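Local structure of cysteine S-methyltransferase NleE (Escherichia coli O157:H7, 4R29) at residues D115-P120 with F143-V148; E158-R163 with I201-P206; D173-L178 with E184-K189. The protein acts as an S-adenosylmethionine-dependent cysteine methyltransferase effector that probably modifies a zinc-finger cysteine of host TAB2 and TAB3 and so blocks NF-kappa-B activation. The protein carries 1 engineered substitution. All coordinates share one frame; numbering follows the deposited sequence.

Contact 1: D115-P120 with F143-V148; sequences DSLYNP and FLYIVV
Leu117 and Tyr145 have nearly the same first torsion, chi1 -72° and -71°. In each residue CG stands beside the backbone N and opposite the carbonyl carbon. This lays the leucine branch over one face of the tyrosine ring, the two side chains crossing at about a right angle. Leu117 CG sits 3.8 Å from the Tyr145 ring centroid and only 12° off the ring normal, a CH-pi contact. Its methyl groups reach towards the two ends of the ring. Leu117 CD1 lies 3.7 Å from Tyr145 CZ, and Leu117 CD2 lies 3.7 Å from Tyr145 CG.

Further back, Leu144 CD1 packs on Asp115 CA at 3.5 Å. The ring of Phe143 meets Asp115 obliquely, with Phe143 CD1 4.1 Å from Asp115 CB.

The contact lies where antiparallel strands 109-114 and 145-151 part. Tyr145 still has a backbone bond to Val114. Beyond it, residues 116-119 form a type I turn, closed by Asn119 N bonding to Ser116 O, which leads into helix 120-125.

No direct hydrogen bond joins the two segments. One water donates to both backbone carbonyls, at 3.0 Å from Asp115 O and 2.6 Å from Phe143 O. The join is therefore apolar between side chains and water-mediated between backbones. Two carbonyl oxygens cannot bond to each other, and the water links them by donating to both.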
loop_
_atom_site.group_PDB
_atom_site.type_symbol
_atom_site.label_atom_id
_atom_site.label_comp_id
_atom_site.label_asym_id
_atom_site.label_seq_id
_atom_site.Cartn_x
_atom_site.Cartn_y
_atom_site.Cartn_z
ATOM N N ASP A 115 1.507 -9.228 3.182
ATOM C CA ASP A 115 2.472 -10.152 3.789
ATOM C C ASP A 115 3.022 -11.148 2.758
ATOM O O ASP A 115 3.800 -12.044 3.097
ATOM C CB ASP A 115 1.875 -10.885 5.013
ATOM C CG ASP A 115 0.661 -11.735 4.665
ATOM O OD1 ASP A 115 0.534 -12.165 3.495
ATOM O OD2 ASP A 115 -0.169 -11.981 5.571
ATOM N N SER A 116 2.611 -10.966 1.503
ATOM C CA SER A 116 3.040 -11.822 0.404
ATOM C C SER A 116 2.798 -11.183 -0.958
ATOM O O SER A 116 1.692 -10.722 -1.256
ATOM C CB SER A 116 2.312 -13.159 0.462
ATOM O OG SER A 116 2.534 -13.882 -0.736
ATOM N N LEU A 117 3.833 -11.173 -1.793
ATOM C CA LEU A 117 3.696 -10.682 -3.160
ATOM C C LEU A 117 2.757 -11.559 -4.007
ATOM O O LEU A 117 2.526 -11.263 -5.174
ATOM C CB LEU A 117 5.062 -10.522 -3.829
ATOM C CG LEU A 117 5.910 -9.347 -3.326
ATOM C CD1 LEU A 117 7.281 -9.289 -4.025
ATOM C CD2 LEU A 117 5.148 -8.023 -3.466
ATOM N N TYR A 118 2.209 -12.619 -3.404
ATOM C CA TYR A 118 1.213 -13.485 -4.056
ATOM C C TYR A 118 -0.207 -13.213 -3.586
ATOM O O TYR A 118 -1.145 -13.934 -3.944
ATOM C CB TYR A 118 1.571 -14.972 -3.903
ATOM C CG TYR A 118 2.842 -15.293 -4.644
ATOM C CD1 TYR A 118 2.817 -15.602 -5.998
ATOM C CD2 TYR A 118 4.078 -15.217 -4.006
ATOM C CE1 TYR A 118 3.981 -15.862 -6.686
ATOM C CE2 TYR A 118 5.252 -15.470 -4.693
ATOM C CZ TYR A 118 5.196 -15.792 -6.033
ATOM O OH TYR A 118 6.357 -16.054 -6.723
ATOM N N ASN A 119 -0.358 -12.156 -2.798
ATOM C CA ASN A 119 -1.674 -11.701 -2.408
ATOM C C ASN A 119 -2.574 -11.554 -3.632
ATOM O O ASN A 119 -2.249 -10.800 -4.542
ATOM C CB ASN A 119 -1.576 -10.368 -1.673
ATOM C CG ASN A 119 -2.898 -9.936 -1.091
ATOM O OD1 ASN A 119 -3.296 -10.396 -0.015
ATOM N ND2 ASN A 119 -3.594 -9.055 -1.797
ATOM N N PRO A 120 -3.704 -12.290 -3.656
ATOM C CA PRO A 120 -4.688 -12.256 -4.741
ATOM C C PRO A 120 -5.278 -10.872 -5.022
ATOM O O PRO A 120 -5.422 -10.534 -6.189
ATOM C CB PRO A 120 -5.771 -13.220 -4.251
ATOM C CG PRO A 120 -5.019 -14.194 -3.430
ATOM C CD PRO A 120 -3.987 -13.377 -2.707
ATOM N N PHE A 143 9.294 -9.672 5.344
ATOM C CA PHE A 143 8.333 -10.284 4.435
ATOM C C PHE A 143 7.305 -9.303 3.899
ATOM O O PHE A 143 6.661 -9.573 2.893
ATOM C CB PHE A 143 7.639 -11.481 5.096
ATOM C CG PHE A 143 6.963 -11.157 6.407
ATOM C CD1 PHE A 143 5.667 -10.654 6.432
ATOM C CD2 PHE A 143 7.614 -11.376 7.612
ATOM C CE1 PHE A 143 5.035 -10.358 7.639
ATOM C CE2 PHE A 143 6.990 -11.085 8.827
ATOM C CZ PHE A 143 5.698 -10.576 8.840
ATOM N N LEU A 144 7.167 -8.168 4.578
ATOM C CA LEU A 144 6.140 -7.192 4.266
ATOM C C LEU A 144 6.529 -6.290 3.093
ATOM O O LEU A 144 7.673 -5.837 2.987
ATOM C CB LEU A 144 5.857 -6.339 5.502
ATOM C CG LEU A 144 4.480 -6.464 6.154
ATOM C CD1 LEU A 144 3.884 -7.852 5.958
ATOM C CD2 LEU A 144 4.549 -6.093 7.634
ATOM N N TYR A 145 5.565 -6.048 2.210
ATOM C CA TYR A 145 5.732 -5.083 1.123
ATOM C C TYR A 145 4.699 -3.967 1.219
ATOM O O TYR A 145 3.547 -4.215 1.535
ATOM C CB TYR A 145 5.629 -5.776 -0.232
ATOM C CG TYR A 145 6.813 -6.642 -0.516
ATOM C CD1 TYR A 145 6.906 -7.922 0.022
ATOM C CD2 TYR A 145 7.864 -6.173 -1.294
ATOM C CE1 TYR A 145 8.010 -8.713 -0.219
ATOM C CE2 TYR A 145 8.971 -6.963 -1.548
ATOM C CZ TYR A 145 9.039 -8.231 -1.006
ATOM O OH TYR A 145 10.142 -9.019 -1.260
ATOM N N ILE A 146 5.130 -2.738 0.967
ATOM C CA ILE A 146 4.220 -1.602 0.868
ATOM C C ILE A 146 3.641 -1.527 -0.548
ATOM O O ILE A 146 4.366 -1.682 -1.535
ATOM C CB ILE A 146 4.958 -0.270 1.157
ATOM C CG1 ILE A 146 5.701 -0.338 2.487
ATOM C CG2 ILE A 146 3.990 0.913 1.127
ATOM C CD1 ILE A 146 4.799 -0.355 3.651
ATOM N N VAL A 147 2.337 -1.278 -0.640
ATOM C CA VAL A 147 1.695 -1.010 -1.920
ATOM C C VAL A 147 1.072 0.371 -1.940
ATOM O O VAL A 147 0.207 0.695 -1.122
ATOM C CB VAL A 147 0.608 -2.050 -2.245
ATOM C CG1 VAL A 147 0.090 -1.841 -3.674
ATOM C CG2 VAL A 147 1.152 -3.474 -2.036
ATOM N N VAL A 148 1.520 1.192 -2.878
ATOM C CA VAL A 148 0.932 2.503 -3.102
ATOM C C VAL A 148 0.076 2.433 -4.367
ATOM O O VAL A 148 0.599 2.303 -5.486
ATOM C CB VAL A 148 2.021 3.601 -3.265
ATOM C CG1 VAL A 148 1.393 4.982 -3.442
ATOM C CG2 VAL A 148 2.979 3.610 -2.064
HETATM O O HOH W 1 6.520 -11.958 1.803
#

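Contact 2: E158-R163 with I201-P206; sequences EQRANR and IFSYMP. With SAM (S-adenosylmethionine), chain E.
Arg160 reaches the end of helix 186-201 and runs antiparallel past the side chain of Ile201. Its chain is extended from CG to NE, which carries the guanidinium beyond the isoleucine. Ile201 CA lies over one face of that group. Arg160 NH1 gives a weak, bent hydrogen bond to Ile201 O, at 3.0 Å and 132°. Ser203 OG comes to the guanidinium edge, near its plane, 2.9 Å from Arg160 NH1. Beside this, Arg163 CG touches Ile201 CG2 from across, at 3.9 Å. The charged end of Arg163 goes to Glu166 in a salt bridge.

Helix 186-201 ends in a Schellman motif, with Ser203 at positive phi (67°). Positive charge at this carbonyl end is probably favourable to the helix.

Phe202 and Tyr204, on either side of Ser203 in the sequence, line the cofactor pocket. One face of the Phe202 ring takes CB of S-adenosylmethionine. Tyr204 OH donates to the cofactor carboxylate atom O at 2.7 Å. Phe202 CB in turn packs over one face of the Tyr204 ring, 3.5 Å above its plane. Farther out, Arg89 also bonds to Tyr204 OH, and Arg107 bonds to both Phe202 O and the cofactor.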
loop_
_atom_site.group_PDB
_atom_site.type_symbol
_atom_site.label_atom_id
_atom_site.label_comp_id
_atom_site.label_asym_id
_atom_site.label_seq_id
_atom_site.Cartn_x
_atom_site.Cartn_y
_atom_site.Cartn_z
ATOM N N GLU A 158 -0.293 9.897 -9.540
ATOM C CA GLU A 158 1.140 9.702 -9.492
ATOM C C GLU A 158 1.828 10.728 -8.591
ATOM O O GLU A 158 2.750 10.392 -7.858
ATOM C CB GLU A 158 1.730 9.766 -10.908
ATOM C CG GLU A 158 3.143 9.178 -11.004
ATOM C CD GLU A 158 3.781 9.367 -12.376
ATOM O OE1 GLU A 158 5.022 9.498 -12.449
ATOM O OE2 GLU A 158 3.044 9.380 -13.382
ATOM N N GLN A 159 1.389 11.976 -8.672
ATOM C CA GLN A 159 1.952 13.030 -7.846
ATOM C C GLN A 159 1.852 12.668 -6.373
ATOM O O GLN A 159 2.848 12.725 -5.651
ATOM C CB GLN A 159 1.275 14.388 -8.127
ATOM C CG GLN A 159 1.685 15.001 -9.471
ATOM C CD GLN A 159 0.820 16.193 -9.903
ATOM O OE1 GLN A 159 0.130 16.817 -9.086
ATOM N NE2 GLN A 159 0.860 16.508 -11.199
ATOM N N ARG A 160 0.656 12.280 -5.933
ATOM C CA ARG A 160 0.470 11.888 -4.540
ATOM C C ARG A 160 1.243 10.638 -4.205
ATOM O O ARG A 160 1.800 10.540 -3.120
ATOM C CB ARG A 160 -1.015 11.747 -4.170
ATOM C CG ARG A 160 -1.673 13.095 -4.028
ATOM C CD ARG A 160 -3.053 13.031 -3.447
ATOM N NE ARG A 160 -3.579 14.381 -3.319
ATOM C CZ ARG A 160 -4.624 14.710 -2.572
ATOM N NH1 ARG A 160 -5.268 13.783 -1.867
ATOM N NH2 ARG A 160 -5.020 15.974 -2.530
ATOM N N ALA A 161 1.308 9.689 -5.137
ATOM C CA ALA A 161 2.024 8.462 -4.854
ATOM C C ALA A 161 3.487 8.804 -4.642
ATOM O O ALA A 161 4.124 8.309 -3.717
ATOM C CB ALA A 161 1.865 7.460 -5.970
ATOM N N ASN A 162 4.015 9.660 -5.506
ATOM C CA ASN A 162 5.401 10.089 -5.381
ATOM C C ASN A 162 5.629 10.853 -4.079
ATOM O O ASN A 162 6.595 10.606 -3.362
ATOM C CB ASN A 162 5.811 10.942 -6.587
ATOM C CG ASN A 162 6.133 10.104 -7.810
ATOM O OD1 ASN A 162 6.538 8.942 -7.698
ATOM N ND2 ASN A 162 5.950 10.687 -8.985
ATOM N N ARG A 163 4.725 11.778 -3.778
ATOM C CA ARG A 163 4.807 12.556 -2.558
ATOM C C ARG A 163 4.769 11.653 -1.315
ATOM O O ARG A 163 5.450 11.905 -0.325
ATOM C CB ARG A 163 3.686 13.583 -2.519
ATOM C CG ARG A 163 3.710 14.503 -1.302
ATOM C CD ARG A 163 4.872 15.456 -1.427
ATOM N NE ARG A 163 4.903 16.464 -0.370
ATOM C CZ ARG A 163 6.029 16.991 0.108
ATOM N NH1 ARG A 163 7.209 16.595 -0.365
ATOM N NH2 ARG A 163 5.979 17.904 1.062
ATOM N N ILE A 201 -2.392 14.053 1.739
ATOM C CA ILE A 201 -2.286 13.322 0.479
ATOM C C ILE A 201 -3.189 12.083 0.471
ATOM O O ILE A 201 -3.593 11.629 -0.585
ATOM C CB ILE A 201 -0.815 13.004 0.070
ATOM C CG1 ILE A 201 -0.108 12.142 1.118
ATOM C CG2 ILE A 201 -0.026 14.308 -0.187
ATOM C CD1 ILE A 201 1.256 11.585 0.636
ATOM N N PHE A 202 -3.536 11.570 1.651
ATOM C CA PHE A 202 -4.493 10.476 1.724
ATOM C C PHE A 202 -5.941 10.965 1.686
ATOM O O PHE A 202 -6.854 10.159 1.786
ATOM C CB PHE A 202 -4.272 9.619 2.981
ATOM C CG PHE A 202 -3.047 8.731 2.921
ATOM C CD1 PHE A 202 -2.843 7.868 1.853
ATOM C CD2 PHE A 202 -2.105 8.759 3.946
ATOM C CE1 PHE A 202 -1.727 7.044 1.812
ATOM C CE2 PHE A 202 -0.987 7.938 3.907
ATOM C CZ PHE A 202 -0.798 7.085 2.835
ATOM N N SER A 203 -6.146 12.273 1.546
ATOM C CA SER A 203 -7.502 12.834 1.431
ATOM C C SER A 203 -8.348 12.714 2.696
ATOM O O SER A 203 -9.555 12.735 2.616
ATOM C CB SER A 203 -8.280 12.173 0.287
ATOM O OG SER A 203 -7.642 12.374 -0.951
ATOM N N TYR A 204 -7.735 12.576 3.860
ATOM C CA TYR A 204 -8.527 12.494 5.071
ATOM C C TYR A 204 -9.157 13.854 5.316
ATOM O O TYR A 204 -8.658 14.878 4.844
ATOM C CB TYR A 204 -7.669 12.115 6.269
ATOM C CG TYR A 204 -7.028 10.761 6.180
ATOM C CD1 TYR A 204 -7.465 9.818 5.261
ATOM C CD2 TYR A 204 -5.972 10.424 7.022
ATOM C CE1 TYR A 204 -6.865 8.571 5.184
ATOM C CE2 TYR A 204 -5.376 9.183 6.954
ATOM C CZ TYR A 204 -5.830 8.264 6.031
ATOM O OH TYR A 204 -5.235 7.039 5.974
ATOM N N MET A 205 -10.253 13.862 6.057
ATOM C CA MET A 205 -10.886 15.121 6.404
ATOM C C MET A 205 -10.039 15.955 7.363
ATOM O O MET A 205 -9.407 15.427 8.281
ATOM C CB MET A 205 -12.288 14.881 6.926
ATOM C CG MET A 205 -13.234 14.530 5.775
ATOM S SD MET A 205 -14.799 14.009 6.427
ATOM C CE MET A 205 -14.211 12.843 7.663
ATOM N N PRO A 206 -9.987 17.264 7.107
ATOM C CA PRO A 206 -9.156 18.203 7.874
ATOM C C PRO A 206 -9.358 18.021 9.373
ATOM O O PRO A 206 -8.387 18.087 10.111
ATOM C CB PRO A 206 -9.656 19.572 7.407
ATOM C CG PRO A 206 -10.136 19.325 6.019
ATOM C CD PRO A 206 -10.705 17.921 6.004
HETATM N N SAM E . -4.194 2.635 4.432
HETATM C CA SAM E . -4.189 4.085 4.624
HETATM C C SAM E . -4.711 4.819 3.394
HETATM O O SAM E . -5.139 5.972 3.509
HETATM O OXT SAM E . -4.684 4.278 2.274
HETATM C CB SAM E . -2.797 4.625 4.937
HETATM C CG SAM E . -2.284 4.285 6.328
HETATM S SD SAM E . -0.906 5.342 6.879
HETATM C CE SAM E . -0.722 4.588 8.516
HETATM C "C5'" SAM E . -1.836 6.810 7.385
HETATM C "C4'" SAM E . -0.886 7.909 7.852
HETATM O "O4'" SAM E . -1.516 9.173 7.758
HETATM C "C3'" SAM E . -0.460 7.723 9.306
HETATM O "O3'" SAM E . 0.756 7.004 9.404
HETATM C "C2'" SAM E . -0.322 9.141 9.815
HETATM O "O2'" SAM E . 1.019 9.498 9.641
HETATM C "C1'" SAM E . -1.159 9.991 8.861
HETATM N N9 SAM E . -2.441 10.446 9.434
HETATM C C8 SAM E . -2.882 11.741 9.483
HETATM N N7 SAM E . -4.108 11.773 10.036
HETATM C C5 SAM E . -4.464 10.504 10.335
HETATM C C6 SAM E . -5.610 9.975 10.910
HETATM N N6 SAM E . -6.606 10.776 11.275
HETATM N N1 SAM E . -5.701 8.616 11.101
HETATM C C2 SAM E . -4.662 7.789 10.710
HETATM N N3 SAM E . -3.524 8.319 10.135
HETATM C C4 SAM E . -3.427 9.659 9.949
#

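Contact 3: D173-L178 with E184-K189; sequences DIMQEL and ELKAVK
Just after the N-cap residue Leu185, Lys186 meets both Met175 and Leu178 of helix 155-181. It lies in the first turn of helix 186-201. Lys186 CB presses against Leu178 CB at 3.5 Å, and the two side chains pass one another head to tail. Leu178 CD1 also rests near this CB, at 3.7 Å from Lys186 CB.

The lysine CG falls between its own backbone N and carbonyl carbon (chi1 62°). From there the chain runs alongside Met175. Lys186 CG is 4.0 Å from Met175 CG, and Lys186 CD is 3.5 Å from Met175 O. A bend at chi4 then turns the amino end away from the other helix. The methylene part of the lysine thus does the packing, not its charge. Its backbone takes part too, with Lys186 O 3.6 Å from Met175 CG.

Ala187 comes next. The end of Met175 turns at its last torsion (chi3 85°) and lies on this alanine. Met175 SD is 3.9 Å from Ala187 CA, and Met175 CE is 4.1 Å from Ala187 CB. Val188 points away and touches Ile216 and Lys219 of helix 206-219.

One turn on from Lys186, Lys189 adds a looser touch, Lys189 CD to Leu178 CD1 at 4.4 Å. The segments meet through carbon, sulfur and backbone carbonyl atoms, without a hydrogen bond.

Ile174 continues the seam, touching Ser190 and Ile193. A short connection between two helices running in opposite directions makes this an alpha-alpha hairpin, here packed close to its turn and away from the annotated sites.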
loop_
_atom_site.group_PDB
_atom_site.type_symbol
_atom_site.label_atom_id
_atom_site.label_comp_id
_atom_site.label_asym_id
_atom_site.label_seq_id
_atom_site.Cartn_x
_atom_site.Cartn_y
_atom_site.Cartn_z
ATOM N N ASP A 173 14.041 7.589 7.283
ATOM C CA ASP A 173 15.371 8.163 7.522
ATOM C C ASP A 173 15.506 8.703 8.947
ATOM O O ASP A 173 16.502 8.451 9.634
ATOM C CB ASP A 173 15.708 9.253 6.498
ATOM C CG ASP A 173 15.949 8.684 5.110
ATOM O OD1 ASP A 173 15.937 7.442 4.968
ATOM O OD2 ASP A 173 16.157 9.464 4.160
ATOM N N ILE A 174 14.486 9.429 9.391
ATOM C CA ILE A 174 14.463 9.984 10.735
ATOM C C ILE A 174 14.495 8.875 11.783
ATOM O O ILE A 174 15.307 8.893 12.710
ATOM C CB ILE A 174 13.255 10.925 10.916
ATOM C CG1 ILE A 174 13.487 12.202 10.096
ATOM C CG2 ILE A 174 13.031 11.272 12.385
ATOM C CD1 ILE A 174 12.384 13.214 10.235
ATOM N N MET A 175 13.651 7.874 11.602
ATOM C CA MET A 175 13.587 6.789 12.558
ATOM C C MET A 175 14.853 5.929 12.627
ATOM O O MET A 175 15.230 5.455 13.704
ATOM C CB MET A 175 12.358 5.936 12.310
ATOM C CG MET A 175 11.221 6.332 13.222
ATOM S SD MET A 175 9.717 5.572 12.671
ATOM C CE MET A 175 9.937 4.003 13.504
ATOM N N GLN A 176 15.492 5.728 11.481
ATOM C CA GLN A 176 16.745 5.004 11.426
ATOM C C GLN A 176 17.800 5.756 12.219
ATOM O O GLN A 176 18.557 5.160 12.985
ATOM C CB GLN A 176 17.206 4.892 9.978
ATOM C CG GLN A 176 16.330 4.008 9.123
ATOM C CD GLN A 176 16.989 2.684 8.817
ATOM O OE1 GLN A 176 17.228 2.354 7.643
ATOM N NE2 GLN A 176 17.299 1.909 9.871
ATOM N N GLU A 177 17.842 7.073 12.029
ATOM C CA GLU A 177 18.873 7.875 12.651
ATOM C C GLU A 177 18.693 7.887 14.153
ATOM O O GLU A 177 19.647 7.675 14.899
ATOM C CB GLU A 177 18.880 9.303 12.102
ATOM C CG GLU A 177 19.901 10.176 12.800
ATOM C CD GLU A 177 20.547 11.206 11.891
ATOM O OE1 GLU A 177 19.899 11.652 10.917
ATOM O OE2 GLU A 177 21.711 11.580 12.159
ATOM N N LEU A 178 17.463 8.146 14.583
ATOM C CA LEU A 178 17.091 8.071 15.992
ATOM C C LEU A 178 17.337 6.678 16.562
ATOM O O LEU A 178 17.845 6.533 17.668
ATOM C CB LEU A 178 15.624 8.469 16.170
ATOM C CG LEU A 178 15.381 9.912 15.714
ATOM C CD1 LEU A 178 13.983 10.364 16.074
ATOM C CD2 LEU A 178 16.428 10.820 16.349
ATOM N N GLU A 184 14.404 7.327 21.941
ATOM C CA GLU A 184 13.198 7.636 22.700
ATOM C C GLU A 184 12.124 8.289 21.818
ATOM O O GLU A 184 12.363 9.330 21.196
ATOM C CB GLU A 184 13.522 8.534 23.918
ATOM C CG GLU A 184 12.509 8.382 25.085
ATOM C CD GLU A 184 12.376 9.622 25.990
ATOM O OE1 GLU A 184 12.628 10.757 25.527
ATOM O OE2 GLU A 184 12.003 9.458 27.174
ATOM N N LEU A 185 10.954 7.663 21.765
ATOM C CA LEU A 185 9.782 8.205 21.074
ATOM C C LEU A 185 10.056 8.512 19.613
ATOM O O LEU A 185 9.459 9.425 19.058
ATOM C CB LEU A 185 9.287 9.479 21.776
ATOM C CG LEU A 185 8.767 9.319 23.209
ATOM C CD1 LEU A 185 8.592 10.663 23.904
ATOM C CD2 LEU A 185 7.467 8.528 23.211
ATOM N N LYS A 186 10.958 7.766 18.989
ATOM C CA LYS A 186 11.327 8.078 17.614
ATOM C C LYS A 186 10.144 7.983 16.654
ATOM O O LYS A 186 10.069 8.752 15.692
ATOM C CB LYS A 186 12.466 7.177 17.120
ATOM C CG LYS A 186 12.161 5.693 17.071
ATOM C CD LYS A 186 13.398 4.923 16.646
ATOM C CE LYS A 186 13.058 3.484 16.259
ATOM N NZ LYS A 186 12.536 2.665 17.405
ATOM N N ALA A 187 9.237 7.035 16.896
ATOM C CA ALA A 187 8.121 6.828 15.980
ATOM C C ALA A 187 7.190 8.034 16.054
ATOM O O ALA A 187 6.848 8.634 15.032
ATOM C CB ALA A 187 7.378 5.529 16.302
ATOM N N VAL A 188 6.819 8.414 17.274
ATOM C CA VAL A 188 5.910 9.537 17.488
ATOM C C VAL A 188 6.533 10.865 17.063
ATOM O O VAL A 188 5.855 11.708 16.486
ATOM C CB VAL A 188 5.432 9.593 18.964
ATOM C CG1 VAL A 188 4.836 10.933 19.277
ATOM C CG2 VAL A 188 4.413 8.497 19.235
ATOM N N LYS A 189 7.824 11.051 17.325
ATOM C CA LYS A 189 8.535 12.227 16.810
ATOM C C LYS A 189 8.500 12.328 15.283
ATOM O O LYS A 189 8.331 13.416 14.740
ATOM C CB LYS A 189 9.997 12.262 17.279
ATOM C CG LYS A 189 10.187 12.571 18.764
ATOM C CD LYS A 189 11.692 12.588 19.089
ATOM C CE LYS A 189 11.987 12.882 20.573
ATOM N NZ LYS A 189 13.481 12.976 20.792
#

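In the fold
The three contacts lie well apart, with centres about 21 Å (1 and 2), about 24 Å (1 and 3) and about 22 Å (2 and 3) from one another. Contact 1 closes first along the chain. Its strand 145-151, central in the three-stranded antiparallel sheet, is followed by helix 155-181. Contacts 1 and 2 touch through Val148 CG1 and Ala161 CB at 3.6 Å, where this helix packs on the sheet. Contacts 2 and 3 both use helix 155-181. Contact 3 falls between the two segments of contact 2 and joins the turn end of the helical hairpin. Contact 2 joins its other end. Helix 155-181 thus runs from the sheet and the loop that lines the S-adenosylmethionine pocket to the hairpin turn.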